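Peptidyl tryptophan dihydroxylase (Pseudomonas putida, PDB 7CTQ) is an FAD-dependent monooxygenase that dihydroxylates a peptidyl tryptophan, a step essential for making the tryptophylquinone cofactor of quinohemoprotein amine dehydrogenase. Local coordinates at residues Glu5-Ala13 against Leu24-Ser35; Val253-Gly261 against Ser281-Leu292. All blocks are in the same frame, centred on the assembly; numbering follows the deposited sequence.

Contact 1. Residues Glu5-Ala13 against Leu24-Ser35; sequences EPRIVVLGA and LRRLGYAVTVVS. With FAD (flavin-adenine dinucleotide), chain C.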
loop_
_atom_site.group_PDB
_atom_site.type_symbol
_atom_site.label_atom_id
_atom_site.label_comp_id
_atom_site.label_asym_id
_atom_site.label_seq_id
_atom_site.Cartn_x
_atom_site.Cartn_y
_atom_site.Cartn_z
ATOM N N GLU A 5 -27.419 -7.852 13.775
ATOM C CA GLU A 5 -26.299 -7.738 12.843
ATOM C C GLU A 5 -25.499 -6.463 13.105
ATOM O O GLU A 5 -26.083 -5.390 13.305
ATOM C CB GLU A 5 -26.791 -7.733 11.399
ATOM C CG GLU A 5 -27.165 -9.100 10.860
ATOM C CD GLU A 5 -28.062 -9.011 9.643
ATOM O OE1 GLU A 5 -29.295 -9.144 9.799
ATOM O OE2 GLU A 5 -27.532 -8.798 8.531
ATOM N N PRO A 6 -24.170 -6.560 13.074
ATOM C CA PRO A 6 -23.336 -5.401 13.421
ATOM C C PRO A 6 -23.370 -4.336 12.340
ATOM O O PRO A 6 -23.425 -4.636 11.146
ATOM C CB PRO A 6 -21.937 -6.006 13.562
ATOM C CG PRO A 6 -21.966 -7.195 12.639
ATOM C CD PRO A 6 -23.366 -7.739 12.701
ATOM N N ARG A 7 -23.328 -3.080 12.777
ATOM C CA ARG A 7 -23.280 -1.933 11.875
ATOM C C ARG A 7 -21.823 -1.633 11.539
ATOM O O ARG A 7 -21.088 -1.101 12.377
ATOM C CB ARG A 7 -23.943 -0.722 12.527
ATOM C CG ARG A 7 -25.414 -0.557 12.198
ATOM C CD ARG A 7 -25.846 0.905 12.268
ATOM N NE ARG A 7 -25.067 1.775 11.386
ATOM C CZ ARG A 7 -25.551 2.371 10.298
ATOM N NH1 ARG A 7 -26.819 2.186 9.950
ATOM N NH2 ARG A 7 -24.769 3.149 9.556
ATOM N N ILE A 8 -21.400 -1.960 10.321
ATOM C CA ILE A 8 -20.025 -1.716 9.887
ATOM C C ILE A 8 -20.007 -0.495 8.985
ATOM O O ILE A 8 -20.649 -0.484 7.926
ATOM C CB ILE A 8 -19.426 -2.927 9.154
ATOM C CG1 ILE A 8 -19.418 -4.170 10.051
ATOM C CG2 ILE A 8 -18.022 -2.578 8.680
ATOM C CD1 ILE A 8 -19.205 -5.465 9.301
ATOM N N VAL A 9 -19.246 0.525 9.375
ATOM C CA VAL A 9 -19.087 1.728 8.567
ATOM C C VAL A 9 -17.618 1.881 8.206
ATOM O O VAL A 9 -16.747 1.830 9.085
ATOM C CB VAL A 9 -19.598 2.986 9.293
ATOM C CG1 VAL A 9 -19.446 4.192 8.385
ATOM C CG2 VAL A 9 -21.052 2.799 9.750
ATOM N N VAL A 10 -17.353 2.077 6.915
ATOM C CA VAL A 10 -16.023 2.333 6.374
ATOM C C VAL A 10 -15.917 3.818 6.039
ATOM O O VAL A 10 -16.767 4.359 5.321
ATOM C CB VAL A 10 -15.759 1.481 5.118
ATOM C CG1 VAL A 10 -14.416 1.861 4.473
ATOM C CG2 VAL A 10 -15.828 -0.023 5.440
ATOM N N LEU A 11 -14.864 4.472 6.533
ATOM C CA LEU A 11 -14.587 5.873 6.225
ATOM C C LEU A 11 -13.549 5.954 5.119
ATOM O O LEU A 11 -12.396 5.552 5.316
ATOM C CB LEU A 11 -14.087 6.632 7.453
ATOM C CG LEU A 11 -14.784 6.329 8.770
ATOM C CD1 LEU A 11 -14.188 7.160 9.898
ATOM C CD2 LEU A 11 -16.283 6.578 8.642
ATOM N N GLY A 12 -13.950 6.489 3.969
ATOM C CA GLY A 12 -13.043 6.655 2.847
ATOM C C GLY A 12 -13.243 5.608 1.768
ATOM O O GLY A 12 -13.338 4.406 2.060
ATOM N N ALA A 13 -13.304 6.051 0.513
ATOM C CA ALA A 13 -13.613 5.151 -0.587
ATOM C C ALA A 13 -12.505 5.161 -1.626
ATOM O O ALA A 13 -12.773 5.218 -2.831
ATOM C CB ALA A 13 -14.951 5.521 -1.234
ATOM N N LEU A 24 -15.959 -7.620 2.886
ATOM C CA LEU A 24 -16.933 -7.867 3.944
ATOM C C LEU A 24 -18.261 -8.342 3.361
ATOM O O LEU A 24 -18.892 -9.258 3.905
ATOM C CB LEU A 24 -17.112 -6.608 4.787
ATOM C CG LEU A 24 -15.879 -6.212 5.603
ATOM C CD1 LEU A 24 -15.965 -4.776 5.993
ATOM C CD2 LEU A 24 -15.772 -7.092 6.824
ATOM N N ARG A 25 -18.683 -7.742 2.243
ATOM C CA ARG A 25 -19.852 -8.223 1.502
ATOM C C ARG A 25 -19.745 -9.712 1.178
ATOM O O ARG A 25 -20.700 -10.473 1.373
ATOM C CB ARG A 25 -20.012 -7.415 0.213
ATOM C CG ARG A 25 -20.465 -5.986 0.445
ATOM C CD ARG A 25 -21.827 -5.967 1.126
ATOM N NE ARG A 25 -22.890 -6.389 0.217
ATOM C CZ ARG A 25 -23.953 -7.096 0.583
ATOM N NH1 ARG A 25 -24.108 -7.466 1.855
ATOM N NH2 ARG A 25 -24.865 -7.430 -0.326
ATOM N N ARG A 26 -18.587 -10.141 0.660
ATOM C CA ARG A 26 -18.405 -11.546 0.311
ATOM C C ARG A 26 -18.442 -12.454 1.532
ATOM O O ARG A 26 -18.758 -13.642 1.394
ATOM C CB ARG A 26 -17.088 -11.733 -0.440
ATOM C CG ARG A 26 -16.960 -10.808 -1.653
ATOM C CD ARG A 26 -16.123 -11.444 -2.752
ATOM N NE ARG A 26 -14.931 -12.080 -2.202
ATOM C CZ ARG A 26 -14.138 -12.897 -2.885
ATOM N NH1 ARG A 26 -14.409 -13.189 -4.154
ATOM N NH2 ARG A 26 -13.069 -13.420 -2.292
ATOM N N LEU A 27 -18.117 -11.932 2.717
ATOM C CA LEU A 27 -18.283 -12.708 3.939
ATOM C C LEU A 27 -19.718 -12.695 4.441
ATOM O O LEU A 27 -20.038 -13.445 5.369
ATOM C CB LEU A 27 -17.347 -12.184 5.035
ATOM C CG LEU A 27 -15.859 -12.477 4.818
ATOM C CD1 LEU A 27 -15.023 -11.994 6.009
ATOM C CD2 LEU A 27 -15.648 -13.974 4.551
ATOM N N GLY A 28 -20.574 -11.862 3.859
ATOM C CA GLY A 28 -21.971 -11.801 4.220
ATOM C C GLY A 28 -22.376 -10.598 5.047
ATOM O O GLY A 28 -23.473 -10.607 5.616
ATOM N N TYR A 29 -21.539 -9.572 5.128
ATOM C CA TYR A 29 -21.781 -8.438 6.005
ATOM C C TYR A 29 -22.460 -7.308 5.252
ATOM O O TYR A 29 -22.110 -7.016 4.107
ATOM C CB TYR A 29 -20.474 -7.925 6.608
ATOM C CG TYR A 29 -19.951 -8.792 7.714
ATOM C CD1 TYR A 29 -20.512 -8.744 8.984
ATOM C CD2 TYR A 29 -18.906 -9.670 7.490
ATOM C CE1 TYR A 29 -20.036 -9.538 10.004
ATOM C CE2 TYR A 29 -18.427 -10.475 8.498
ATOM C CZ TYR A 29 -18.987 -10.401 9.753
ATOM O OH TYR A 29 -18.496 -11.207 10.750
ATOM N N ALA A 30 -23.424 -6.669 5.912
ATOM C CA ALA A 30 -23.931 -5.383 5.454
ATOM C C ALA A 30 -22.887 -4.311 5.743
ATOM O O ALA A 30 -22.306 -4.283 6.833
ATOM C CB ALA A 30 -25.251 -5.052 6.153
ATOM N N VAL A 31 -22.630 -3.443 4.765
ATOM C CA VAL A 31 -21.529 -2.487 4.840
ATOM C C VAL A 31 -21.979 -1.140 4.296
ATOM O O VAL A 31 -22.620 -1.074 3.243
ATOM C CB VAL A 31 -20.298 -2.978 4.048
ATOM C CG1 VAL A 31 -19.157 -1.974 4.151
ATOM C CG2 VAL A 31 -19.863 -4.368 4.512
ATOM N N THR A 32 -21.609 -0.069 4.997
ATOM C CA THR A 32 -21.818 1.303 4.546
ATOM C C THR A 32 -20.473 2.013 4.461
ATOM O O THR A 32 -19.659 1.916 5.385
ATOM C CB THR A 32 -22.753 2.064 5.499
ATOM O OG1 THR A 32 -24.053 1.459 5.491
ATOM C CG2 THR A 32 -22.869 3.532 5.094
ATOM N N VAL A 33 -20.242 2.729 3.367
ATOM C CA VAL A 33 -19.015 3.494 3.173
ATOM C C VAL A 33 -19.365 4.973 3.145
ATOM O O VAL A 33 -20.334 5.379 2.496
ATOM C CB VAL A 33 -18.284 3.078 1.880
ATOM C CG1 VAL A 33 -17.119 4.009 1.592
ATOM C CG2 VAL A 33 -17.794 1.640 1.984
ATOM N N VAL A 34 -18.579 5.777 3.859
ATOM C CA VAL A 34 -18.681 7.231 3.844
ATOM C C VAL A 34 -17.396 7.779 3.248
ATOM O O VAL A 34 -16.304 7.349 3.636
ATOM C CB VAL A 34 -18.900 7.807 5.254
ATOM C CG1 VAL A 34 -19.114 9.314 5.186
ATOM C CG2 VAL A 34 -20.062 7.115 5.934
ATOM N N SER A 35 -17.519 8.732 2.326
ATOM C CA SER A 35 -16.328 9.311 1.717
ATOM C C SER A 35 -16.706 10.581 0.974
ATOM O O SER A 35 -17.873 10.803 0.638
ATOM C CB SER A 35 -15.642 8.329 0.764
ATOM O OG SER A 35 -14.692 8.985 -0.059
HETATM P PA FAD C . -6.891 7.061 -0.721
HETATM O O1A FAD C . -6.762 6.546 -2.101
HETATM O O2A FAD C . -6.151 8.372 -0.495
HETATM O O5B FAD C . -8.405 7.106 -0.340
HETATM C C5B FAD C . -8.883 7.914 0.753
HETATM C C4B FAD C . -10.282 8.340 0.392
HETATM O O4B FAD C . -10.900 8.957 1.544
HETATM C C3B FAD C . -10.396 9.350 -0.755
HETATM O O3B FAD C . -11.526 9.044 -1.568
HETATM C C2B FAD C . -10.534 10.690 -0.021
HETATM O O2B FAD C . -11.282 11.660 -0.753
HETATM C C1B FAD C . -11.332 10.258 1.209
HETATM N N9A FAD C . -11.236 11.107 2.388
HETATM C C8A FAD C . -10.150 11.770 2.887
HETATM N N7A FAD C . -10.381 12.449 3.984
HETATM C C5A FAD C . -11.731 12.242 4.202
HETATM C C6A FAD C . -12.618 12.706 5.195
HETATM N N6A FAD C . -12.259 13.508 6.197
HETATM N N1A FAD C . -13.915 12.306 5.132
HETATM C C2A FAD C . -14.286 11.502 4.132
HETATM N N3A FAD C . -13.535 11.007 3.142
HETATM C C4A FAD C . -12.264 11.411 3.233
HETATM N N1 FAD C . 0.216 4.909 -6.208
HETATM C C2 FAD C . 0.324 4.303 -7.429
HETATM O O2 FAD C . -0.135 3.179 -7.638
HETATM N N3 FAD C . 0.950 4.961 -8.467
HETATM C C4 FAD C . 1.505 6.223 -8.411
HETATM O O4 FAD C . 2.028 6.714 -9.410
HETATM C C4X FAD C . 1.390 6.860 -7.113
HETATM N N5 FAD C . 1.896 8.056 -6.970
HETATM C C5X FAD C . 1.788 8.665 -5.730
HETATM C C6 FAD C . 2.330 9.939 -5.556
HETATM C C7 FAD C . 2.261 10.586 -4.327
HETATM C C7M FAD C . 2.854 11.962 -4.176
HETATM C C8 FAD C . 1.641 9.945 -3.242
HETATM C C8M FAD C . 1.541 10.621 -1.900
HETATM C C9 FAD C . 1.096 8.678 -3.412
HETATM C C9A FAD C . 1.170 8.033 -4.641
HETATM N N10 FAD C . 0.621 6.750 -4.843
HETATM C C10 FAD C . 0.729 6.123 -6.069
HETATM C "C1'" FAD C . 0.005 6.026 -3.729
HETATM C "C2'" FAD C . -1.513 5.972 -3.780
HETATM O "O2'" FAD C . -2.075 7.270 -3.971
HETATM C "C3'" FAD C . -2.010 5.384 -2.461
HETATM O "O3'" FAD C . -1.233 4.223 -2.187
HETATM C "C4'" FAD C . -3.483 4.989 -2.423
HETATM O "O4'" FAD C . -4.302 5.973 -3.060
HETATM C "C5'" FAD C . -3.941 4.766 -1.001
HETATM O "O5'" FAD C . -5.263 4.209 -1.029
HETATM P P FAD C . -6.257 4.440 0.148
HETATM O O1P FAD C . -5.600 3.855 1.408
HETATM O O2P FAD C . -7.613 3.931 -0.198
HETATM O O3P FAD C . -6.274 6.019 0.305
#
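The ring of Tyr-29 meets CG of Pro-6 at its edge, close to the ring plane, and Ile-8 obliquely, with CD1 of Ile-8 3.5 Å from CD1 of Tyr-29. On the other side of the ring, toward CB and CD2, the carbonyl oxygen of Leu-24 lies in the ring plane, and the hydroxyl is hydrogen-bonded to Asn-290 of helix 285-294. The second flat group, the guanidinium of Arg-25, takes the backbone of Tyr-29 at its edge: NH1 of Arg-25 donates to O of Tyr-29 over 3.0 Å, in the guanidinium plane but from above the carbonyl plane. This bond, with the Schellman motif at Gly-28, ties the end of helix 15-27 to the turn leading into strand 31-35. Ile-8 is shared between ring and helix. With CG1 beside the backbone N (chi1 -59°), it sends CD1 to Tyr-29 and CG2 to CD1 of Leu-24, 4.0 Å away. Farther along, CB of Val-10 packs on CG2 of Val-33 at 3.7 Å, on the same face of the sheet as Ile-8; on the other face CG1 of Val-9 meets CG2 of Val-34. The parallel strands are joined by a run of nearly straight backbone bonds, among them N of Val-10 to O of Thr-32 at 2.8 Å and N of Val-34 to O of Val-10 at 2.7 Å. At the FAD end, CA of Gly-12 lies 3.4 Å from O4B of FAD, where a side chain would be crowded by the ribose, and OG of Ser-35 is 3.5 Å from O3B of FAD. This beta-alpha-beta unit is consistent with a Rossmann-type dinucleotide fold. Backbone bonds pair polar groups of its strands while the packing side chains are apolar, so the approaches to FAD fall at the strand ends.

Contact 2. Residues Val253-Gly261 against Ser281-Leu292; sequences VGQDWIRVG and SALQAPVVINTL
Ile-258 and Val-260 direct their side chains at the helical segment, and both reach the methyl of Ala-285: CG1 of Val-260 comes to 3.5 Å from CB of Ala-285, while CD1 of Ile-258 touches both that methyl and CG1 of Val-288. The extended chain of Ile-258 (chi1 -164°) carries CD1 there, and its other branch, CG2, meets CD1 of Ile-289 at 3.8 Å, the side chains crossing at about a right angle. One turn on, CD1 of Leu-292 packs on CG2 of Val-253 at 4.0 Å, and a water bridges O of Gln-255 and O of Leu-292, donating to both. At the opposite end N of Gly-261 donates to OG of Ser-281 over 2.8 Å, a bent bond of 132°, and the same hydroxyl is bonded to O of Ser-278. An alanine in place of Ser-281 would probably leave the amide of Gly-261 without this acceptor and the FAD-contacting turn less firmly fixed. Outward, backbone bonds to Leu-138 and Glu-140 hold Ile-258 in the sheet, and Thr-20 of helix 15-27 flanks Val-260 and Ala-282. A helix packed nearly antiparallel along an outer strand is typical of alpha/beta layering, here in the FAD-binding part, consistent with a Rossmann-like fold.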
loop_
_atom_site.group_PDB
_atom_site.type_symbol
_atom_site.label_atom_id
_atom_site.label_comp_id
_atom_site.label_asym_id
_atom_site.label_seq_id
_atom_site.Cartn_x
_atom_site.Cartn_y
_atom_site.Cartn_z
ATOM N N VAL A 253 -5.253 -1.331 14.658
ATOM C CA VAL A 253 -6.438 -2.152 14.894
ATOM C C VAL A 253 -6.807 -2.086 16.375
ATOM O O VAL A 253 -5.937 -2.058 17.249
ATOM C CB VAL A 253 -6.212 -3.608 14.411
ATOM C CG1 VAL A 253 -4.977 -4.212 15.074
ATOM C CG2 VAL A 253 -7.448 -4.467 14.644
ATOM N N GLY A 254 -8.115 -2.072 16.645
ATOM C CA GLY A 254 -8.665 -2.042 17.989
ATOM C C GLY A 254 -9.703 -3.127 18.203
ATOM O O GLY A 254 -9.852 -4.028 17.368
ATOM N N GLN A 255 -10.427 -3.059 19.323
ATOM C CA GLN A 255 -11.499 -4.016 19.577
ATOM C C GLN A 255 -12.623 -3.887 18.557
ATOM O O GLN A 255 -13.291 -4.876 18.235
ATOM C CB GLN A 255 -12.053 -3.817 20.987
ATOM C CG GLN A 255 -11.030 -4.034 22.074
ATOM C CD GLN A 255 -10.438 -5.427 22.025
ATOM O OE1 GLN A 255 -9.252 -5.603 21.734
ATOM N NE2 GLN A 255 -11.267 -6.434 22.308
ATOM N N ASP A 256 -12.832 -2.690 18.031
ATOM C CA ASP A 256 -13.952 -2.436 17.137
ATOM C C ASP A 256 -13.555 -1.488 16.022
ATOM O O ASP A 256 -14.390 -0.729 15.522
ATOM C CB ASP A 256 -15.166 -1.873 17.895
ATOM C CG ASP A 256 -14.837 -0.613 18.700
ATOM O OD1 ASP A 256 -13.800 0.038 18.443
ATOM O OD2 ASP A 256 -15.638 -0.259 19.595
ATOM N N TRP A 257 -12.285 -1.503 15.626
ATOM C CA TRP A 257 -11.868 -0.658 14.517
ATOM C C TRP A 257 -10.616 -1.240 13.880
ATOM O O TRP A 257 -9.916 -2.070 14.467
ATOM C CB TRP A 257 -11.631 0.794 14.952
ATOM C CG TRP A 257 -10.510 0.997 15.931
ATOM C CD1 TRP A 257 -10.598 0.967 17.294
ATOM C CD2 TRP A 257 -9.136 1.283 15.624
ATOM N NE1 TRP A 257 -9.363 1.211 17.851
ATOM C CE2 TRP A 257 -8.449 1.404 16.848
ATOM C CE3 TRP A 257 -8.421 1.439 14.435
ATOM C CZ2 TRP A 257 -7.086 1.672 16.916
ATOM C CZ3 TRP A 257 -7.061 1.705 14.505
ATOM C CH2 TRP A 257 -6.410 1.816 15.738
ATOM N N ILE A 258 -10.342 -0.778 12.673
ATOM C CA ILE A 258 -9.161 -1.219 11.946
ATOM C C ILE A 258 -8.779 -0.111 10.981
ATOM O O ILE A 258 -9.644 0.584 10.441
ATOM C CB ILE A 258 -9.417 -2.570 11.233
ATOM C CG1 ILE A 258 -8.099 -3.226 10.821
ATOM C CG2 ILE A 258 -10.352 -2.425 10.002
ATOM C CD1 ILE A 258 -8.306 -4.584 10.205
ATOM N N ARG A 259 -7.479 0.087 10.807
ATOM C CA ARG A 259 -6.956 0.928 9.745
ATOM C C ARG A 259 -6.479 0.067 8.579
ATOM O O ARG A 259 -5.843 -0.976 8.778
ATOM C CB ARG A 259 -5.806 1.806 10.254
ATOM C CG ARG A 259 -6.275 3.085 10.934
ATOM C CD ARG A 259 -5.213 3.685 11.825
ATOM N NE ARG A 259 -4.452 4.719 11.137
ATOM C CZ ARG A 259 -4.570 6.019 11.381
ATOM N NH1 ARG A 259 -5.423 6.452 12.294
ATOM N NH2 ARG A 259 -3.826 6.886 10.712
ATOM N N VAL A 260 -6.771 0.524 7.360
ATOM C CA VAL A 260 -6.339 -0.147 6.142
ATOM C C VAL A 260 -5.749 0.881 5.196
ATOM O O VAL A 260 -5.980 2.087 5.319
ATOM C CB VAL A 260 -7.476 -0.923 5.442
ATOM C CG1 VAL A 260 -7.952 -2.062 6.322
ATOM C CG2 VAL A 260 -8.636 0.014 5.076
ATOM N N GLY A 261 -4.956 0.383 4.248
ATOM C CA GLY A 261 -4.406 1.273 3.243
ATOM C C GLY A 261 -3.354 2.219 3.796
ATOM O O GLY A 261 -2.628 1.908 4.749
ATOM N N SER A 281 -2.537 -4.220 1.973
ATOM C CA SER A 281 -2.790 -3.982 3.386
ATOM C C SER A 281 -4.236 -4.285 3.745
ATOM O O SER A 281 -4.526 -4.600 4.902
ATOM C CB SER A 281 -2.439 -2.538 3.740
ATOM O OG SER A 281 -3.398 -1.640 3.201
ATOM N N ALA A 282 -5.148 -4.218 2.769
ATOM C CA ALA A 282 -6.560 -4.489 3.008
ATOM C C ALA A 282 -6.954 -5.922 2.692
ATOM O O ALA A 282 -8.071 -6.330 3.032
ATOM C CB ALA A 282 -7.431 -3.532 2.179
ATOM N N LEU A 283 -6.054 -6.697 2.079
ATOM C CA LEU A 283 -6.413 -8.014 1.563
ATOM C C LEU A 283 -6.977 -8.915 2.655
ATOM O O LEU A 283 -7.986 -9.593 2.448
ATOM C CB LEU A 283 -5.193 -8.669 0.909
ATOM C CG LEU A 283 -5.409 -10.067 0.310
ATOM C CD1 LEU A 283 -6.241 -9.996 -0.974
ATOM C CD2 LEU A 283 -4.084 -10.822 0.078
ATOM N N GLN A 284 -6.344 -8.943 3.824
ATOM C CA GLN A 284 -6.828 -9.793 4.901
ATOM C C GLN A 284 -7.498 -8.998 6.016
ATOM O O GLN A 284 -7.788 -9.554 7.079
ATOM C CB GLN A 284 -5.682 -10.671 5.415
ATOM C CG GLN A 284 -5.263 -11.649 4.308
ATOM C CD GLN A 284 -3.953 -12.383 4.565
ATOM O OE1 GLN A 284 -3.311 -12.214 5.600
ATOM N NE2 GLN A 284 -3.563 -13.229 3.612
ATOM N N ALA A 285 -7.789 -7.721 5.780
ATOM C CA ALA A 285 -8.607 -6.967 6.727
ATOM C C ALA A 285 -9.980 -7.601 6.944
ATOM O O ALA A 285 -10.402 -7.719 8.109
ATOM C CB ALA A 285 -8.725 -5.509 6.259
ATOM N N PRO A 286 -10.708 -8.048 5.910
ATOM C CA PRO A 286 -12.026 -8.651 6.187
ATOM C C PRO A 286 -11.990 -9.846 7.133
ATOM O O PRO A 286 -12.899 -9.972 7.962
ATOM C CB PRO A 286 -12.536 -9.033 4.787
ATOM C CG PRO A 286 -11.893 -8.059 3.886
ATOM C CD PRO A 286 -10.514 -7.837 4.460
ATOM N N VAL A 287 -10.980 -10.725 7.064
ATOM C CA VAL A 287 -10.995 -11.838 8.009
ATOM C C VAL A 287 -10.660 -11.353 9.418
ATOM O O VAL A 287 -11.109 -11.952 10.411
ATOM C CB VAL A 287 -10.062 -12.993 7.581
ATOM C CG1 VAL A 287 -10.675 -13.798 6.427
ATOM C CG2 VAL A 287 -8.680 -12.472 7.207
ATOM N N VAL A 288 -9.854 -10.298 9.545
ATOM C CA VAL A 288 -9.565 -9.773 10.879
ATOM C C VAL A 288 -10.850 -9.223 11.493
ATOM O O VAL A 288 -11.207 -9.543 12.635
ATOM C CB VAL A 288 -8.444 -8.714 10.815
ATOM C CG1 VAL A 288 -8.297 -7.979 12.152
ATOM C CG2 VAL A 288 -7.085 -9.382 10.443
ATOM N N ILE A 289 -11.582 -8.421 10.715
ATOM C CA ILE A 289 -12.884 -7.900 11.146
ATOM C C ILE A 289 -13.833 -9.046 11.485
ATOM O O ILE A 289 -14.503 -9.042 12.525
ATOM C CB ILE A 289 -13.452 -6.979 10.052
ATOM C CG1 ILE A 289 -12.493 -5.807 9.836
ATOM C CG2 ILE A 289 -14.879 -6.479 10.388
ATOM C CD1 ILE A 289 -12.776 -4.975 8.607
ATOM N N ASN A 290 -13.899 -10.050 10.606
ATOM C CA ASN A 290 -14.758 -11.206 10.836
ATOM C C ASN A 290 -14.446 -11.870 12.173
ATOM O O ASN A 290 -15.360 -12.280 12.908
ATOM C CB ASN A 290 -14.598 -12.196 9.673
ATOM C CG ASN A 290 -15.543 -13.367 9.767
ATOM O OD1 ASN A 290 -16.762 -13.192 9.873
ATOM N ND2 ASN A 290 -14.989 -14.581 9.733
ATOM N N THR A 291 -13.160 -11.954 12.524
ATOM C CA THR A 291 -12.796 -12.480 13.832
ATOM C C THR A 291 -13.233 -11.530 14.938
ATOM O O THR A 291 -13.784 -11.965 15.954
ATOM C CB THR A 291 -11.292 -12.738 13.906
ATOM O OG1 THR A 291 -10.868 -13.423 12.714
ATOM C CG2 THR A 291 -10.957 -13.603 15.145
ATOM N N LEU A 292 -13.034 -10.230 14.738
ATOM C CA LEU A 292 -13.345 -9.276 15.787
ATOM C C LEU A 292 -14.834 -9.290 16.120
ATOM O O LEU A 292 -15.218 -9.020 17.267
ATOM C CB LEU A 292 -12.888 -7.877 15.361
ATOM C CG LEU A 292 -11.363 -7.644 15.376
ATOM C CD1 LEU A 292 -11.015 -6.276 14.844
ATOM C CD2 LEU A 292 -10.773 -7.821 16.772
HETATM O O HOH W 1 -13.911 -7.544 19.232
#

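Both contacts belong to one mixed sheet, in which strand 137-140 separates strand 8-11 of contact 1 from the outermost strand 257-259 of contact 2. Their centres are about 12 Å apart. Along the chain they come in series, contact 1 closing near the N-terminus long before contact 2 opens. In space the two helices meet: CD2 of Leu-24 packs against CG2 of Ile-289 at 3.7 Å, and CD1 of Leu-27 lies against CB of Asn-290. Sequence-distant segments thereby build a single helix layer against the sheet, and each contact supplies residues to the FAD pocket, Gly-12, Ala-13 and Ser-35 from one and Gly-261 from the other.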